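Uncharacterized conserved protein (Idiomarina loihiensis, PDB 2QSD) is of unknown function and belongs to the DUF1543 family, here forming a two-chain assembly built largely of antiparallel beta-sheet. Local coordinates at residues K84-G92 with V143-L151. Sequence-based numbering, arbitrary orientation.
Sequences KRLYFVNFG and VDDCLCVDL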
loop_
_atom_site.group_PDB
_atom_site.type_symbol
_atom_site.label_atom_id
_atom_site.label_comp_id
_atom_site.label_asym_id
_atom_site.label_seq_id
_atom_site.Cartn_x
_atom_site.Cartn_y
_atom_site.Cartn_z
ATOM N N LYS A 84 -2.785 -3.076 31.220
ATOM C CA LYS A 84 -3.249 -3.385 29.862
ATOM C C LYS A 84 -3.143 -2.178 28.935
ATOM O O LYS A 84 -3.314 -1.027 29.357
ATOM C CB LYS A 84 -4.671 -3.960 29.867
ATOM C CG LYS A 84 -4.760 -5.334 30.514
ATOM C CD LYS A 84 -6.005 -6.102 30.116
ATOM C CE LYS A 84 -5.954 -7.520 30.677
ATOM N NZ LYS A 84 -6.943 -8.432 30.041
ATOM N N ARG A 85 -2.844 -2.454 27.670
ATOM C CA ARG A 85 -2.567 -1.406 26.700
ATOM C C ARG A 85 -3.215 -1.650 25.348
ATOM O O ARG A 85 -3.598 -2.774 25.002
ATOM C CB ARG A 85 -1.054 -1.215 26.531
ATOM C CG ARG A 85 -0.450 -0.211 27.497
ATOM C CD ARG A 85 1.053 -0.377 27.617
ATOM N NE ARG A 85 1.410 -1.571 28.386
ATOM C CZ ARG A 85 2.650 -1.909 28.730
ATOM N NH1 ARG A 85 2.862 -3.016 29.431
ATOM N NH2 ARG A 85 3.682 -1.148 28.380
ATOM N N LEU A 86 -3.325 -0.567 24.591
ATOM C CA LEU A 86 -3.853 -0.594 23.242
ATOM C C LEU A 86 -2.779 -1.087 22.268
ATOM O O LEU A 86 -1.668 -0.548 22.219
ATOM C CB LEU A 86 -4.301 0.817 22.869
ATOM C CG LEU A 86 -5.451 1.010 21.894
ATOM C CD1 LEU A 86 -6.723 0.374 22.424
ATOM C CD2 LEU A 86 -5.645 2.493 21.687
ATOM N N TYR A 87 -3.109 -2.121 21.503
ATOM C CA TYR A 87 -2.191 -2.645 20.513
ATOM C C TYR A 87 -2.818 -2.660 19.133
ATOM O O TYR A 87 -3.950 -3.112 18.953
ATOM C CB TYR A 87 -1.717 -4.051 20.878
ATOM C CG TYR A 87 -0.704 -4.105 22.002
ATOM C CD1 TYR A 87 -1.106 -4.346 23.317
ATOM C CD2 TYR A 87 0.661 -3.929 21.752
ATOM C CE1 TYR A 87 -0.181 -4.400 24.358
ATOM C CE2 TYR A 87 1.595 -3.983 22.789
ATOM C CZ TYR A 87 1.165 -4.222 24.089
ATOM O OH TYR A 87 2.075 -4.277 25.122
ATOM N N PHE A 88 -2.055 -2.157 18.168
ATOM C CA PHE A 88 -2.419 -2.164 16.762
ATOM C C PHE A 88 -1.668 -3.299 16.072
ATOM O O PHE A 88 -0.441 -3.350 16.131
ATOM C CB PHE A 88 -2.034 -0.817 16.153
ATOM C CG PHE A 88 -2.162 -0.760 14.663
ATOM C CD1 PHE A 88 -3.418 -0.740 14.061
ATOM C CD2 PHE A 88 -1.024 -0.708 13.859
ATOM C CE1 PHE A 88 -3.543 -0.674 12.688
ATOM C CE2 PHE A 88 -1.139 -0.645 12.480
ATOM C CZ PHE A 88 -2.406 -0.627 11.893
ATOM N N VAL A 89 -2.400 -4.201 15.422
ATOM C CA VAL A 89 -1.796 -5.388 14.816
ATOM C C VAL A 89 -1.988 -5.416 13.301
ATOM O O VAL A 89 -3.117 -5.492 12.805
ATOM C CB VAL A 89 -2.339 -6.709 15.444
ATOM C CG1 VAL A 89 -1.757 -7.930 14.737
ATOM C CG2 VAL A 89 -2.027 -6.775 16.936
ATOM N N ASN A 90 -0.868 -5.366 12.581
ATOM C CA ASN A 90 -0.844 -5.416 11.122
ATOM C C ASN A 90 -0.637 -6.846 10.620
ATOM O O ASN A 90 0.376 -7.473 10.938
ATOM C CB ASN A 90 0.263 -4.488 10.597
ATOM C CG ASN A 90 0.415 -4.534 9.079
ATOM O OD1 ASN A 90 1.529 -4.651 8.565
ATOM N ND2 ASN A 90 -0.703 -4.437 8.357
ATOM N N PHE A 91 -1.600 -7.352 9.849
ATOM C CA PHE A 91 -1.525 -8.703 9.274
ATOM C C PHE A 91 -0.689 -8.739 7.994
ATOM O O PHE A 91 -0.742 -7.814 7.177
ATOM C CB PHE A 91 -2.924 -9.265 8.972
ATOM C CG PHE A 91 -3.736 -9.615 10.197
ATOM C CD1 PHE A 91 -3.366 -10.673 11.024
ATOM C CD2 PHE A 91 -4.896 -8.906 10.499
ATOM C CE1 PHE A 91 -4.126 -11.002 12.150
ATOM C CE2 PHE A 91 -5.666 -9.227 11.619
ATOM C CZ PHE A 91 -5.280 -10.276 12.446
ATOM N N GLY A 92 0.066 -9.822 7.821
ATOM C CA GLY A 92 0.908 -10.014 6.639
ATOM C C GLY A 92 0.181 -10.707 5.503
ATOM O O GLY A 92 -0.160 -11.888 5.596
ATOM N N VAL A 143 3.775 -14.937 10.707
ATOM C CA VAL A 143 4.517 -13.868 11.373
ATOM C C VAL A 143 3.903 -12.497 11.052
ATOM O O VAL A 143 3.861 -12.077 9.891
ATOM C CB VAL A 143 6.033 -13.901 11.011
ATOM C CG1 VAL A 143 6.793 -12.777 11.716
ATOM C CG2 VAL A 143 6.646 -15.258 11.367
ATOM N N ASP A 144 3.423 -11.821 12.096
ATOM C CA ASP A 144 2.800 -10.502 11.972
ATOM C C ASP A 144 3.535 -9.450 12.801
ATOM O O ASP A 144 4.415 -9.779 13.604
ATOM C CB ASP A 144 1.329 -10.561 12.399
ATOM C CG ASP A 144 0.479 -11.404 11.467
ATOM O OD1 ASP A 144 0.607 -11.258 10.231
ATOM O OD2 ASP A 144 -0.332 -12.206 11.976
ATOM N N ASP A 145 3.165 -8.188 12.603
ATOM C CA ASP A 145 3.780 -7.082 13.327
ATOM C C ASP A 145 2.747 -6.318 14.154
ATOM O O ASP A 145 1.609 -6.126 13.719
ATOM C CB ASP A 145 4.489 -6.139 12.351
ATOM C CG ASP A 145 5.479 -5.216 13.043
ATOM O OD1 ASP A 145 6.121 -5.641 14.030
ATOM O OD2 ASP A 145 5.622 -4.062 12.590
ATOM N N CYS A 146 3.147 -5.887 15.349
ATOM C CA CYS A 146 2.249 -5.139 16.221
ATOM C C CYS A 146 2.897 -3.897 16.836
ATOM O O CYS A 146 4.111 -3.848 17.032
ATOM C CB CYS A 146 1.651 -6.046 17.304
ATOM S SG CYS A 146 2.597 -6.184 18.830
ATOM N N LEU A 147 2.070 -2.896 17.124
ATOM C CA LEU A 147 2.535 -1.623 17.666
ATOM C C LEU A 147 1.722 -1.234 18.898
ATOM O O LEU A 147 0.500 -1.371 18.913
ATOM C CB LEU A 147 2.447 -0.522 16.596
ATOM C CG LEU A 147 2.953 0.887 16.934
ATOM C CD1 LEU A 147 4.476 0.979 16.829
ATOM C CD2 LEU A 147 2.292 1.929 16.045
ATOM N N CYS A 148 2.406 -0.748 19.926
ATOM C CA CYS A 148 1.740 -0.287 21.132
ATOM C C CYS A 148 1.340 1.180 21.006
ATOM O O CYS A 148 2.179 2.045 20.757
ATOM C CB CYS A 148 2.631 -0.492 22.356
ATOM S SG CYS A 148 1.795 -0.158 23.920
ATOM N N VAL A 149 0.051 1.449 21.191
ATOM C CA VAL A 149 -0.496 2.791 21.043
ATOM C C VAL A 149 -0.758 3.393 22.430
ATOM O O VAL A 149 -1.885 3.366 22.933
ATOM C CB VAL A 149 -1.793 2.777 20.180
ATOM C CG1 VAL A 149 -2.154 4.177 19.726
ATOM C CG2 VAL A 149 -1.633 1.864 18.968
ATOM N N ASP A 150 0.294 3.929 23.046
ATOM C CA ASP A 150 0.205 4.460 24.409
ATOM C C ASP A 150 0.589 5.930 24.513
ATOM O O ASP A 150 0.221 6.605 25.475
ATOM C CB ASP A 150 1.037 3.616 25.384
ATOM C CG ASP A 150 2.532 3.672 25.098
ATOM O OD1 ASP A 150 3.313 3.538 26.063
ATOM O OD2 ASP A 150 2.929 3.841 23.924
ATOM N N LEU A 151 1.333 6.412 23.523
ATOM C CA LEU A 151 1.697 7.818 23.433
ATOM C C LEU A 151 1.422 8.262 22.006
ATOM O O LEU A 151 1.972 7.697 21.059
ATOM C CB LEU A 151 3.179 8.009 23.761
ATOM C CG LEU A 151 3.659 9.208 24.584
ATOM C CD1 LEU A 151 5.152 9.405 24.357
ATOM C CD2 LEU A 151 2.903 10.503 24.295
#
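With CG anti to its carbonyl carbon (chi1 -75°), Tyr-87 lays its ring beside Cys-148, whose SG, anti to the backbone N (chi1 -172°), comes to rest over one ring face, 4.4 Å from the centroid. This sulfur-aromatic contact belongs to an antiparallel pairing in which strand 85-90 is central in a three-stranded sheet, flanked by 105-110 and 145-148. The pairing illustrates how such a ladder sorts its side chains by face. Tyr-87, Val-89, Cys-146 and Cys-148 share one side, where helix 113-122 packs on Tyr-87, Val-89 and Cys-146, and Val-89 CG2 lies 3.8 Å from Cys-146 CB. Phe-88, Asn-90, Asp-145 and Leu-147 occupy the other; there Phe-88 meets Phe-31 edge-to-face, and Asn-90 OD1 accepts a hydrogen bond from Glu-25 N of the second subunit.

Along the backbone, Phe-88 and Leu-147 form a hydrogen-bonded pair, N to O both ways, while Asn-90 N reaches Asp-145 O at 2.8 Å and the return bond is weak. Val-149 N also donates to Leu-86 O. Beyond Asn-90, Asp-144 takes over with its side chain: Asp-144 OD1 accepts a hydrogen bond from Gly-92 N at 2.9 Å, nearly in line with its C-O bond. An alanine here would probably leave Gly-92 N without this acceptor and the chain after the strand less fixed. The carboxylate stands nearly perpendicular to the Phe-91 ring, with Asp-144 OD2 at the ring edge, 3.5 Å from Phe-91 CD1.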